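Local coordinates for glucose-resistance amylase regulator (Weissella paramesenteroides ATCC 33313, PDB 4RK6), which binds glucose and, as a member of the LacI family, probably regulates transcription by binding DNA, at residues Phe111-Ser116 with Ser143-Asn148; Ala130-Thr135 with Thr191-Thr196; Thr239-Phe244 with Pro271-Gln276; Ala105-Glu110 with Ile267-Thr272. One frame throughout, in Å; residues are numbered along the deposited sequence. Where two conformers were deposited one is given.

Contact 1 (Phe111-Ser116 with Ser143-Asn148); sequences FEMMNS and STRRTN. With GLC (alpha-D-glucopyranose), chain C.
The edge of the F111 ring meets the amide of N148, with CD1 3.5 Å from OD1 and the amide carbon close to the ring plane. Ring and amide are turned 79° apart, so the amide stands nearly upright at the rim; on one face of the ring lies CB of N115, from the same helix. The other flat group across this contact is the guanidinium of R145, which presents its edge to the glucose. NH1 and NH2 each donate to the same sugar hydroxyl, at 2.9 Å from O4 in both cases, and this fork fixes the rotation of the head. With chi1 at -67° CG lies beside the backbone N, and the chain then runs straight out to NE, which forms a salt bridge with E110. Two selenomethionines fill in around this arm. M114 bends at chi2 and chi3, bringing CE to 3.7 Å from CB of R145, while its CG packs on the backbone carbon of N148. M113 approaches further out, its CE 3.6 Å from NH2 of R145 at a slant to the guanidinium. The helical segments 111-116 and 144-148 cross at -51° with axes 9.7 Å apart. M113 also rests on V240 of strand 238-241, M114 reaches F149 on helix 144-155, and I224 lies against R145 at the sugar pocket.

Contact 2 (Ala130-Thr135 with Thr191-Thr196); sequences ALVGDT and TAAIAT
A130 and V132 pair with strand 192-195 through backbone bonds that shuttle from one strand to the other: A130 N to A192 O, I194 N to A130 O at 2.7 Å, V132 N to I194 O, and T196 N to V132 O at 2.9 Å. CA-H...O contacts add to them, such as A193 CA to A130 O at 3.3 Å. This is a parallel pair inside the sheet of a periplasmic-binding-protein-like fold, where strand 163-166 lies on the far side of 129-132 and 220-223 beyond 192-195. Apolar contacts form on both faces. L131 CD1 packs 3.9 Å from I194 CG2 beneath helices 110-123 and 144-155, while V132 CG2 lies 4.2 Å from A193 CB on the face covered by helix 198-210. One polar side chain takes over where the strands end. A chi1 of 64° sets OG1 of T196 between its backbone N and carbonyl carbon, where it accepts from D134 N at 3.0 Å and sits 3.2 Å from CA of G133; H170 is its second partner, and T196 belongs to the glucose pocket.

Contact 3 (Thr239-Phe244 with Pro271-Gln276); sequences TVKQDF and PTELIQ. With GLC (alpha-D-glucopyranose), chain C.
Where the antiparallel strand 267-275 runs beside 238-241, T239 and I275 form a hydrogen-bonded pair that leads along the strand towards Q242 of the glucose pocket. T239 N donates to I275 O and I275 N returns a bond of 2.7 Å to T239 O; K241 N reaches E273 O at 2.9 Å. Between them V240 and L274 form the non-hydrogen-bonded pair. On the face of V240, CG1 lies 3.6 Å from OG1 of T272, and CB of T272 lies 3.4 Å from K241 O. On the other face the lysine chain passes I275, CD of K241 being 3.7 Å from CD1 of I275. Past the strand pairing a water joins the backbones, accepting from D243 N and donating to P271 O. Q242 turns away from the second strand: chi1 of -57° sets CG beside the backbone N, and the extended chain carries NE2 to the sugar. NE2 of Q242 donates to glucose O3 at 3.0 Å in an almost straight bond (175°). D225 also holds NE2, and S108 bonds to OE1, so the amide is fixed at both ends. F244 puts its ring edge near the same O3, while Q242 CB rests on one ring face. Helix 110-123 covers V240 and T272 through M113, strand 220-223 flanks T239 through T223, and F244 starts helix 244-257 against helix 24-39.

Contact 4 (Ala105-Glu110 with Ile267-Thr272); sequences AVTSNE and IIYIPT
With chi1 of N109 at -172° its CG lies anti to the backbone N, and with chi1 of Y269 at -67° the tyrosine ring swings beside its own N; together these bring the amide over the ring. ND2 of N109 stands 3.4 Å above the ring centre of Y269, the amide tilted 50° to it. CG2 of I267 covers the opposite face near the rim, so the ring is sandwiched. T107 lies alongside, CG2 3.8 Å from CE1 of Y269, and its OG1 donates to the carbonyl O of the next residue, S108. On the other face of the sheet V106 CG1 packs 3.6 Å from I270 CG1. Between the two faces the parallel backbones bond in turn: I268 N to A105 O, T107 N to I268 O, and I270 N to T107 O at 2.8 Å. Beyond T107 water takes over, one molecule accepting from N109 N and donating to I270 O at 2.6 Å. The water that binds D243 N also donates to S108 OG. CG2 of T272 lies 3.4 Å from OG of S108, the hydroxyl that holds Q242. N109 OD1 caps the following helix at E112 N. Strands 104-108 and 267-275 lie between the parallel strands of one lobe and those of the other, consistent with the interlobe crossover of type I periplasmic-binding-protein folds, close to the bound glucose.

From the N terminus, 105-110 opens contact 4 and leads directly into 111-116, the start of contact 1. Strand 129-132 then opens contact 2 before 143-148 closes contact 1, so these two loops cross; 191-196 closes contact 2. Both lie inside the long loop of contact 4. Segment 239-244 opens contact 3 after they have closed, and strand 267-275 then ends contact 4 and contact 3 in succession, sharing P271 and T272. Contact 2 lies in the sheet of one lobe and contacts 3 and 4 on the strands that run between the lobes, contacts 2 and 3 having centres about 17 Å apart; contact 1 joins two helices that pack over them. Contacts 1 and 3 meet at the glucose.

Contact 1 (Phe111-Ser116 with Ser143-Asn148)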
loop_
_atom_site.group_PDB
_atom_site.type_symbol
_atom_site.label_atom_id
_atom_site.label_comp_id
_atom_site.label_asym_id
_atom_site.label_seq_id
_atom_site.Cartn_x
_atom_site.Cartn_y
_atom_site.Cartn_z
ATOM N N PHE A 111 21.068 5.834 -12.619
ATOM C CA PHE A 111 21.421 6.934 -13.488
ATOM C C PHE A 111 20.625 6.903 -14.788
ATOM O O PHE A 111 20.214 7.944 -15.285
ATOM C CB PHE A 111 22.922 7.006 -13.783
ATOM C CG PHE A 111 23.277 8.187 -14.626
ATOM C CD1 PHE A 111 23.352 9.461 -14.063
ATOM C CD2 PHE A 111 23.444 8.047 -15.997
ATOM C CE1 PHE A 111 23.613 10.563 -14.847
ATOM C CE2 PHE A 111 23.716 9.150 -16.782
ATOM C CZ PHE A 111 23.801 10.407 -16.206
ATOM N N GLU A 112 20.431 5.717 -15.353
ATOM C CA GLU A 112 19.646 5.598 -16.580
ATOM C C GLU A 112 18.219 6.085 -16.378
ATOM O O GLU A 112 17.668 6.777 -17.256
ATOM C CB GLU A 112 19.633 4.156 -17.062
ATOM C CG GLU A 112 19.101 3.953 -18.468
ATOM C CD GLU A 112 19.153 2.494 -18.897
ATOM O OE1 GLU A 112 18.117 1.971 -19.353
ATOM O OE2 GLU A 112 20.225 1.859 -18.769
HETATM N N MSE A 113 17.607 5.710 -15.245
HETATM C CA MSE A 113 16.237 6.190 -14.931
HETATM C C MSE A 113 16.217 7.677 -14.924
HETATM O O MSE A 113 15.426 8.308 -15.644
HETATM C CB MSE A 113 15.718 5.714 -13.578
HETATM C CG MSE A 113 15.389 4.228 -13.581
HETATM SE SE MSE A 113 14.258 3.817 -12.025
HETATM C CE MSE A 113 15.691 3.849 -10.658
HETATM N N MSE A 114 17.111 8.271 -14.140
HETATM C CA MSE A 114 17.116 9.728 -13.984
HETATM C C MSE A 114 17.441 10.432 -15.264
HETATM O O MSE A 114 16.811 11.430 -15.622
HETATM C CB MSE A 114 18.114 10.167 -12.928
HETATM C CG MSE A 114 18.094 11.672 -12.706
HETATM SE SE MSE A 114 16.394 12.245 -11.876
HETATM C CE MSE A 114 16.628 11.276 -10.204
ATOM N N ASN A 115 18.449 9.941 -15.964
ATOM C CA ASN A 115 18.833 10.545 -17.208
ATOM C C ASN A 115 17.729 10.468 -18.281
ATOM O O ASN A 115 17.547 11.414 -19.031
ATOM C CB ASN A 115 20.124 9.929 -17.701
ATOM C CG ASN A 115 20.732 10.720 -18.806
ATOM O OD1 ASN A 115 21.098 11.882 -18.620
ATOM N ND2 ASN A 115 20.809 10.118 -19.990
ATOM N N SER A 116 16.967 9.382 -18.316
ATOM C CA SER A 116 15.844 9.272 -19.245
ATOM C C SER A 116 14.798 10.354 -18.956
ATOM O O SER A 116 14.204 10.893 -19.847
ATOM C CB SER A 116 15.211 7.874 -19.217
ATOM O OG SER A 116 14.402 7.659 -18.067
ATOM N N SER A 143 23.215 9.901 -1.553
ATOM C CA SER A 143 22.087 10.681 -2.065
ATOM C C SER A 143 21.959 10.430 -3.558
ATOM O O SER A 143 22.155 11.321 -4.366
ATOM C CB SER A 143 22.272 12.168 -1.782
ATOM O OG SER A 143 21.010 12.822 -1.834
ATOM N N THR A 144 21.567 9.201 -3.897
ATOM C CA THR A 144 21.671 8.705 -5.249
ATOM C C THR A 144 20.942 9.569 -6.264
ATOM O O THR A 144 21.504 9.957 -7.277
ATOM C CB THR A 144 21.120 7.269 -5.296
ATOM O OG1 THR A 144 21.798 6.483 -4.308
ATOM C CG2 THR A 144 21.284 6.648 -6.685
ATOM N N ARG A 145 19.664 9.843 -6.012
ATOM C CA ARG A 145 18.869 10.589 -6.995
ATOM C C ARG A 145 19.256 12.048 -7.117
ATOM O O ARG A 145 19.314 12.577 -8.212
ATOM C CB ARG A 145 17.385 10.411 -6.712
ATOM C CG ARG A 145 17.032 8.960 -6.990
ATOM C CD ARG A 145 15.557 8.603 -6.929
ATOM N NE ARG A 145 15.457 7.197 -7.309
ATOM C CZ ARG A 145 14.399 6.416 -7.121
ATOM N NH1 ARG A 145 13.277 6.884 -6.575
ATOM N NH2 ARG A 145 14.485 5.134 -7.470
ATOM N N ARG A 146 19.490 12.702 -5.991
ATOM C CA ARG A 146 20.023 14.061 -5.982
ATOM C C ARG A 146 21.282 14.159 -6.853
ATOM O O ARG A 146 21.393 15.036 -7.726
ATOM C CB ARG A 146 20.363 14.442 -4.534
ATOM C CG ARG A 146 20.936 15.831 -4.342
ATOM C CD ARG A 146 21.650 15.950 -3.004
ATOM N NE ARG A 146 22.211 17.288 -2.815
ATOM C CZ ARG A 146 21.703 18.241 -2.026
ATOM N NH1 ARG A 146 20.611 18.042 -1.294
ATOM N NH2 ARG A 146 22.327 19.409 -1.943
ATOM N N THR A 147 22.228 13.262 -6.594
ATOM C CA THR A 147 23.483 13.273 -7.336
ATOM C C THR A 147 23.292 12.987 -8.825
ATOM O O THR A 147 23.840 13.689 -9.670
ATOM C CB THR A 147 24.500 12.350 -6.660
ATOM O OG1 THR A 147 24.871 12.975 -5.429
ATOM C CG2 THR A 147 25.711 12.152 -7.527
ATOM N N ASN A 148 22.464 11.995 -9.159
ATOM C CA ASN A 148 22.217 11.694 -10.573
ATOM C C ASN A 148 21.462 12.791 -11.311
ATOM O O ASN A 148 21.721 13.048 -12.484
ATOM C CB ASN A 148 21.494 10.359 -10.709
ATOM C CG ASN A 148 22.384 9.183 -10.426
ATOM O OD1 ASN A 148 23.619 9.245 -10.572
ATOM N ND2 ASN A 148 21.782 8.099 -10.010
HETATM C C1 GLC C . 13.206 2.932 -2.458
HETATM C C2 GLC C . 13.702 2.185 -3.695
HETATM C C3 GLC C . 13.577 2.993 -4.971
HETATM C C4 GLC C . 12.185 3.625 -5.044
HETATM C C5 GLC C . 12.021 4.539 -3.828
HETATM C C6 GLC C . 10.646 5.203 -3.800
HETATM O O1 GLC C . 14.231 3.754 -2.051
HETATM O O2 GLC C . 15.077 1.830 -3.551
HETATM O O3 GLC C . 13.769 2.065 -6.033
HETATM O O4 GLC C . 12.035 4.308 -6.252
HETATM O O5 GLC C . 12.097 3.794 -2.642
HETATM O O6 GLC C . 9.629 4.254 -3.717
#

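Contact 2 (Ala130-Thr135 with Thr191-Thr196)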
loop_
_atom_site.group_PDB
_atom_site.type_symbol
_atom_site.label_atom_id
_atom_site.label_comp_id
_atom_site.label_asym_id
_atom_site.label_seq_id
_atom_site.Cartn_x
_atom_site.Cartn_y
_atom_site.Cartn_z
ATOM N N ALA A 130 12.916 20.860 -10.948
ATOM C CA ALA A 130 13.106 20.495 -9.556
ATOM C C ALA A 130 13.107 18.966 -9.367
ATOM O O ALA A 130 12.380 18.253 -10.058
ATOM C CB ALA A 130 12.040 21.120 -8.694
ATOM N N LEU A 131 13.935 18.495 -8.434
ATOM C CA LEU A 131 13.833 17.150 -7.891
ATOM C C LEU A 131 13.156 17.274 -6.538
ATOM O O LEU A 131 13.628 17.995 -5.653
ATOM C CB LEU A 131 15.224 16.498 -7.755
ATOM C CG LEU A 131 15.227 15.051 -7.248
ATOM C CD1 LEU A 131 14.700 14.107 -8.312
ATOM C CD2 LEU A 131 16.633 14.615 -6.860
ATOM N N VAL A 132 12.030 16.572 -6.383
ATOM C CA VAL A 132 11.209 16.659 -5.169
ATOM C C VAL A 132 11.017 15.273 -4.583
ATOM O O VAL A 132 10.652 14.350 -5.285
ATOM C CB VAL A 132 9.815 17.293 -5.431
ATOM C CG1 VAL A 132 9.021 17.395 -4.141
ATOM C CG2 VAL A 132 9.972 18.671 -6.062
ATOM N N GLY A 133 11.292 15.128 -3.294
ATOM C CA GLY A 133 11.181 13.860 -2.619
ATOM C C GLY A 133 12.342 13.658 -1.675
ATOM O O GLY A 133 12.654 14.534 -0.863
ATOM N N ASP A 134 12.972 12.498 -1.764
ATOM C CA ASP A 134 14.135 12.205 -0.934
ATOM C C ASP A 134 15.395 12.772 -1.613
ATOM O O ASP A 134 15.985 12.145 -2.483
ATOM C CB ASP A 134 14.215 10.705 -0.642
ATOM C CG ASP A 134 15.307 10.362 0.355
ATOM O OD1 ASP A 134 16.078 11.257 0.721
ATOM O OD2 ASP A 134 15.385 9.202 0.785
ATOM N N THR A 135 15.772 13.990 -1.212
ATOM C CA THR A 135 16.865 14.732 -1.860
ATOM C C THR A 135 17.976 15.110 -0.876
ATOM O O THR A 135 18.909 15.810 -1.250
ATOM C CB THR A 135 16.383 16.037 -2.518
ATOM O OG1 THR A 135 16.026 16.997 -1.516
ATOM C CG2 THR A 135 15.192 15.815 -3.433
ATOM N N THR A 191 9.530 24.779 -14.000
ATOM C CA THR A 191 8.356 24.436 -14.814
ATOM C C THR A 191 7.990 22.955 -14.749
ATOM O O THR A 191 6.900 22.568 -15.195
ATOM C CB THR A 191 8.550 24.835 -16.290
ATOM O OG1 THR A 191 9.678 24.124 -16.856
ATOM C CG2 THR A 191 8.760 26.346 -16.398
ATOM N N ALA A 192 8.920 22.148 -14.243
ATOM C CA ALA A 192 8.750 20.698 -14.118
ATOM C C ALA A 192 9.380 20.216 -12.840
ATOM O O ALA A 192 10.368 20.775 -12.347
ATOM C CB ALA A 192 9.364 19.975 -15.296
ATOM N N ALA A 193 8.783 19.173 -12.281
ATOM C CA ALA A 193 9.287 18.535 -11.091
ATOM C C ALA A 193 9.406 17.032 -11.334
ATOM O O ALA A 193 8.513 16.413 -11.896
ATOM C CB ALA A 193 8.366 18.804 -9.915
ATOM N N ILE A 194 10.542 16.476 -10.948
ATOM C CA ILE A 194 10.768 15.044 -10.973
ATOM C C ILE A 194 10.522 14.569 -9.556
ATOM O O ILE A 194 11.214 14.967 -8.616
ATOM C CB ILE A 194 12.197 14.695 -11.410
ATOM C CG1 ILE A 194 12.442 15.213 -12.829
ATOM C CG2 ILE A 194 12.400 13.197 -11.342
ATOM C CD1 ILE A 194 13.857 15.091 -13.337
ATOM N N ALA A 195 9.517 13.725 -9.383
ATOM C CA ALA A 195 9.134 13.240 -8.066
ATOM C C ALA A 195 9.807 11.911 -7.773
ATOM O O ALA A 195 9.697 10.987 -8.583
ATOM C CB ALA A 195 7.614 13.087 -8.032
ATOM N N THR A 196 10.458 11.764 -6.614
ATOM C CA THR A 196 11.256 10.557 -6.356
ATOM C C THR A 196 10.411 9.321 -6.034
ATOM O O THR A 196 10.938 8.209 -5.966
ATOM C CB THR A 196 12.280 10.733 -5.207
ATOM O OG1 THR A 196 11.596 10.971 -3.966
ATOM C CG2 THR A 196 13.218 11.836 -5.513
#

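Contact 3 (Thr239-Phe244 with Pro271-Gln276)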
loop_
_atom_site.group_PDB
_atom_site.type_symbol
_atom_site.label_atom_id
_atom_site.label_comp_id
_atom_site.label_asym_id
_atom_site.label_seq_id
_atom_site.Cartn_x
_atom_site.Cartn_y
_atom_site.Cartn_z
ATOM N N THR A 239 5.507 8.559 -15.804
ATOM C CA THR A 239 6.273 7.865 -14.791
ATOM C C THR A 239 7.357 6.963 -15.411
ATOM O O THR A 239 7.181 6.436 -16.526
ATOM C CB THR A 239 5.326 7.039 -13.888
ATOM O OG1 THR A 239 6.031 6.554 -12.749
ATOM C CG2 THR A 239 4.682 5.853 -14.643
ATOM N N VAL A 240 8.474 6.805 -14.700
ATOM C CA VAL A 240 9.405 5.696 -14.975
ATOM C C VAL A 240 8.943 4.497 -14.185
ATOM O O VAL A 240 9.017 4.451 -12.941
ATOM C CB VAL A 240 10.885 6.022 -14.663
ATOM C CG1 VAL A 240 11.764 4.764 -14.756
ATOM C CG2 VAL A 240 11.384 7.080 -15.621
ATOM N N LYS A 241 8.452 3.503 -14.905
ATOM C CA LYS A 241 7.965 2.299 -14.283
ATOM C C LYS A 241 9.097 1.313 -14.029
ATOM O O LYS A 241 9.766 0.887 -14.968
ATOM C CB LYS A 241 6.918 1.617 -15.147
ATOM C CG LYS A 241 6.191 0.510 -14.385
ATOM C CD LYS A 241 5.056 -0.058 -15.224
ATOM C CE LYS A 241 3.924 -0.605 -14.377
ATOM N NZ LYS A 241 4.368 -1.760 -13.581
ATOM N N GLN A 242 9.298 0.967 -12.771
ATOM C CA GLN A 242 10.235 -0.114 -12.414
ATOM C C GLN A 242 9.521 -1.449 -12.477
ATOM O O GLN A 242 8.328 -1.562 -12.156
ATOM C CB GLN A 242 10.781 0.077 -11.007
ATOM C CG GLN A 242 11.471 1.416 -10.799
ATOM C CD GLN A 242 12.427 1.371 -9.611
ATOM O OE1 GLN A 242 13.322 0.535 -9.561
ATOM N NE2 GLN A 242 12.196 2.221 -8.629
ATOM N N ASP A 243 10.254 -2.477 -12.873
ATOM C CA ASP A 243 9.699 -3.806 -12.888
ATOM C C ASP A 243 9.987 -4.516 -11.570
ATOM O O ASP A 243 10.895 -5.353 -11.487
ATOM C CB ASP A 243 10.263 -4.560 -14.113
ATOM C CG ASP A 243 9.456 -5.815 -14.462
ATOM O OD1 ASP A 243 8.638 -6.265 -13.641
ATOM O OD2 ASP A 243 9.666 -6.327 -15.584
ATOM N N PHE A 244 9.249 -4.148 -10.518
ATOM C CA PHE A 244 9.543 -4.658 -9.175
ATOM C C PHE A 244 9.402 -6.177 -9.083
ATOM O O PHE A 244 10.207 -6.836 -8.443
ATOM C CB PHE A 244 8.687 -3.982 -8.097
ATOM C CG PHE A 244 9.020 -2.531 -7.896
ATOM C CD1 PHE A 244 10.278 -2.151 -7.436
ATOM C CD2 PHE A 244 8.090 -1.538 -8.192
ATOM C CE1 PHE A 244 10.593 -0.807 -7.266
ATOM C CE2 PHE A 244 8.406 -0.195 -8.028
ATOM C CZ PHE A 244 9.658 0.163 -7.554
ATOM N N PRO A 271 15.700 -3.558 -16.662
ATOM C CA PRO A 271 15.254 -2.436 -17.487
ATOM C C PRO A 271 14.021 -1.736 -16.936
ATOM O O PRO A 271 13.213 -2.361 -16.258
ATOM C CB PRO A 271 14.860 -3.099 -18.823
ATOM C CG PRO A 271 15.337 -4.503 -18.760
ATOM C CD PRO A 271 15.425 -4.862 -17.314
ATOM N N THR A 272 13.912 -0.458 -17.267
ATOM C CA THR A 272 12.723 0.342 -16.960
ATOM C C THR A 272 12.222 0.977 -18.242
ATOM O O THR A 272 12.819 0.846 -19.316
ATOM C CB THR A 272 13.020 1.465 -15.943
ATOM O OG1 THR A 272 13.897 2.439 -16.513
ATOM C CG2 THR A 272 13.622 0.898 -14.704
ATOM N N GLU A 273 11.129 1.703 -18.128
ATOM C CA GLU A 273 10.565 2.364 -19.279
ATOM C C GLU A 273 9.793 3.582 -18.791
ATOM O O GLU A 273 9.222 3.557 -17.693
ATOM C CB GLU A 273 9.617 1.419 -19.991
ATOM C CG GLU A 273 8.500 0.873 -19.101
ATOM C CD GLU A 273 7.820 -0.357 -19.693
ATOM O OE1 GLU A 273 8.401 -0.991 -20.618
ATOM O OE2 GLU A 273 6.692 -0.675 -19.238
ATOM N N LEU A 274 9.789 4.597 -19.628
ATOM C CA LEU A 274 9.152 5.854 -19.305
ATOM C C LEU A 274 7.782 5.806 -19.959
ATOM O O LEU A 274 7.671 5.681 -21.176
ATOM C CB LEU A 274 10.017 7.003 -19.810
ATOM C CG LEU A 274 9.628 8.369 -19.255
ATOM C CD1 LEU A 274 10.781 9.359 -19.416
ATOM C CD2 LEU A 274 8.376 8.912 -19.932
ATOM N N ILE A 275 6.738 5.799 -19.134
ATOM C CA ILE A 275 5.389 5.752 -19.608
ATOM C C ILE A 275 4.791 7.136 -19.618
ATOM O O ILE A 275 4.622 7.788 -18.573
ATOM C CB ILE A 275 4.523 4.831 -18.736
ATOM C CG1 ILE A 275 5.122 3.434 -18.699
ATOM C CG2 ILE A 275 3.095 4.808 -19.267
ATOM C CD1 ILE A 275 4.367 2.473 -17.829
ATOM N N GLN A 276 4.462 7.587 -20.814
ATOM C CA GLN A 276 3.947 8.925 -21.009
ATOM C C GLN A 276 2.459 8.894 -20.822
ATOM O O GLN A 276 1.776 8.108 -21.474
ATOM C CB GLN A 276 4.321 9.364 -22.419
ATOM C CG GLN A 276 3.881 10.721 -22.828
ATOM C CD GLN A 276 3.907 10.782 -24.314
ATOM O OE1 GLN A 276 4.959 10.562 -24.919
ATOM N NE2 GLN A 276 2.748 11.001 -24.920
HETATM C C1 GLC C . 13.206 2.932 -2.458
HETATM C C2 GLC C . 13.702 2.185 -3.695
HETATM C C3 GLC C . 13.577 2.993 -4.971
HETATM C C4 GLC C . 12.185 3.625 -5.044
HETATM C C5 GLC C . 12.021 4.539 -3.828
HETATM C C6 GLC C . 10.646 5.203 -3.800
HETATM O O1 GLC C . 14.231 3.754 -2.051
HETATM O O2 GLC C . 15.077 1.830 -3.551
HETATM O O3 GLC C . 13.769 2.065 -6.033
HETATM O O4 GLC C . 12.035 4.308 -6.252
HETATM O O5 GLC C . 12.097 3.794 -2.642
HETATM O O6 GLC C . 9.629 4.254 -3.717
HETATM O O HOH W 1 13.017 -2.242 -13.311
#

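Contact 4 (Ala105-Glu110 with Ile267-Thr272)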
loop_
_atom_site.group_PDB
_atom_site.type_symbol
_atom_site.label_atom_id
_atom_site.label_comp_id
_atom_site.label_asym_id
_atom_site.label_seq_id
_atom_site.Cartn_x
_atom_site.Cartn_y
_atom_site.Cartn_z
ATOM N N ALA A 105 23.492 -7.553 -6.058
ATOM C CA ALA A 105 22.348 -6.643 -5.997
ATOM C C ALA A 105 21.563 -6.773 -7.266
ATOM O O ALA A 105 22.139 -6.928 -8.322
ATOM C CB ALA A 105 22.800 -5.206 -5.834
ATOM N N VAL A 106 20.251 -6.629 -7.157
ATOM C CA VAL A 106 19.402 -6.539 -8.337
ATOM C C VAL A 106 18.601 -5.245 -8.221
ATOM O O VAL A 106 17.955 -5.002 -7.175
ATOM C CB VAL A 106 18.427 -7.727 -8.430
ATOM C CG1 VAL A 106 17.625 -7.613 -9.722
ATOM C CG2 VAL A 106 19.191 -9.049 -8.367
ATOM N N THR A 107 18.657 -4.436 -9.271
ATOM C CA THR A 107 18.141 -3.069 -9.204
ATOM C C THR A 107 17.854 -2.515 -10.583
ATOM O O THR A 107 18.440 -2.947 -11.595
ATOM C CB THR A 107 19.148 -2.150 -8.445
ATOM O OG1 THR A 107 18.624 -0.820 -8.300
ATOM C CG2 THR A 107 20.487 -2.064 -9.185
ATOM N N SER A 108 16.951 -1.539 -10.644
ATOM C CA SER A 108 16.885 -0.674 -11.810
ATOM C C SER A 108 18.161 0.152 -11.815
ATOM O O SER A 108 18.709 0.462 -10.746
ATOM C CB SER A 108 15.649 0.247 -11.739
ATOM O OG SER A 108 14.433 -0.515 -11.678
ATOM N N ASN A 109 18.608 0.554 -12.996
ATOM C CA ASN A 109 19.769 1.408 -13.101
ATOM C C ASN A 109 19.419 2.860 -12.806
ATOM O O ASN A 109 18.755 3.516 -13.601
ATOM C CB ASN A 109 20.413 1.292 -14.481
ATOM C CG ASN A 109 21.748 2.021 -14.580
ATOM O OD1 ASN A 109 21.839 3.247 -14.499
ATOM N ND2 ASN A 109 22.807 1.249 -14.811
ATOM N N GLU A 110 19.892 3.355 -11.671
ATOM C CA GLU A 110 19.464 4.661 -11.167
ATOM C C GLU A 110 19.844 5.817 -12.091
ATOM O O GLU A 110 19.024 6.692 -12.346
ATOM C CB GLU A 110 19.982 4.897 -9.745
ATOM C CG GLU A 110 19.231 4.129 -8.672
ATOM C CD GLU A 110 17.946 4.827 -8.223
ATOM O OE1 GLU A 110 17.687 5.988 -8.623
ATOM O OE2 GLU A 110 17.222 4.214 -7.434
ATOM N N ILE A 267 26.185 -6.990 -9.946
ATOM C CA ILE A 267 25.031 -6.106 -9.987
ATOM C C ILE A 267 24.271 -6.436 -11.265
ATOM O O ILE A 267 24.846 -6.396 -12.359
ATOM C CB ILE A 267 25.443 -4.618 -10.006
ATOM C CG1 ILE A 267 26.205 -4.265 -8.727
ATOM C CG2 ILE A 267 24.215 -3.727 -10.119
ATOM C CD1 ILE A 267 26.726 -2.841 -8.691
ATOM N N ILE A 268 22.996 -6.774 -11.128
ATOM C CA ILE A 268 22.144 -7.042 -12.294
ATOM C C ILE A 268 21.142 -5.895 -12.398
ATOM O O ILE A 268 20.437 -5.609 -11.431
ATOM C CB ILE A 268 21.432 -8.378 -12.160
ATOM C CG1 ILE A 268 22.474 -9.513 -12.122
ATOM C CG2 ILE A 268 20.482 -8.585 -13.330
ATOM C CD1 ILE A 268 21.913 -10.821 -11.628
ATOM N N TYR A 269 21.136 -5.237 -13.555
ATOM C CA TYR A 269 20.240 -4.119 -13.811
ATOM C C TYR A 269 19.017 -4.627 -14.538
ATOM O O TYR A 269 19.133 -5.365 -15.532
ATOM C CB TYR A 269 20.933 -3.012 -14.608
ATOM C CG TYR A 269 22.030 -2.314 -13.848
ATOM C CD1 TYR A 269 21.744 -1.569 -12.715
ATOM C CD2 TYR A 269 23.365 -2.427 -14.241
ATOM C CE1 TYR A 269 22.742 -0.945 -11.997
ATOM C CE2 TYR A 269 24.370 -1.799 -13.537
ATOM C CZ TYR A 269 24.052 -1.061 -12.418
ATOM O OH TYR A 269 25.036 -0.441 -11.707
ATOM N N ILE A 270 17.852 -4.237 -14.028
ATOM C CA ILE A 270 16.577 -4.590 -14.610
ATOM C C ILE A 270 16.069 -3.362 -15.386
ATOM O O ILE A 270 16.042 -2.243 -14.858
ATOM C CB ILE A 270 15.587 -5.040 -13.514
ATOM C CG1 ILE A 270 16.192 -6.169 -12.667
ATOM C CG2 ILE A 270 14.233 -5.430 -14.116
ATOM C CD1 ILE A 270 16.549 -7.443 -13.415
ATOM N N PRO A 271 15.700 -3.558 -16.662
ATOM C CA PRO A 271 15.254 -2.436 -17.487
ATOM C C PRO A 271 14.021 -1.736 -16.936
ATOM O O PRO A 271 13.213 -2.361 -16.258
ATOM C CB PRO A 271 14.860 -3.099 -18.823
ATOM C CG PRO A 271 15.337 -4.503 -18.760
ATOM C CD PRO A 271 15.425 -4.862 -17.314
ATOM N N THR A 272 13.912 -0.458 -17.267
ATOM C CA THR A 272 12.723 0.342 -16.960
ATOM C C THR A 272 12.222 0.977 -18.242
ATOM O O THR A 272 12.819 0.846 -19.316
ATOM C CB THR A 272 13.020 1.465 -15.943
ATOM O OG1 THR A 272 13.897 2.439 -16.513
ATOM C CG2 THR A 272 13.622 0.898 -14.704
HETATM O O HOH W 1 13.017 -2.242 -13.311
HETATM O O HOH W 2 17.462 -0.117 -15.534
#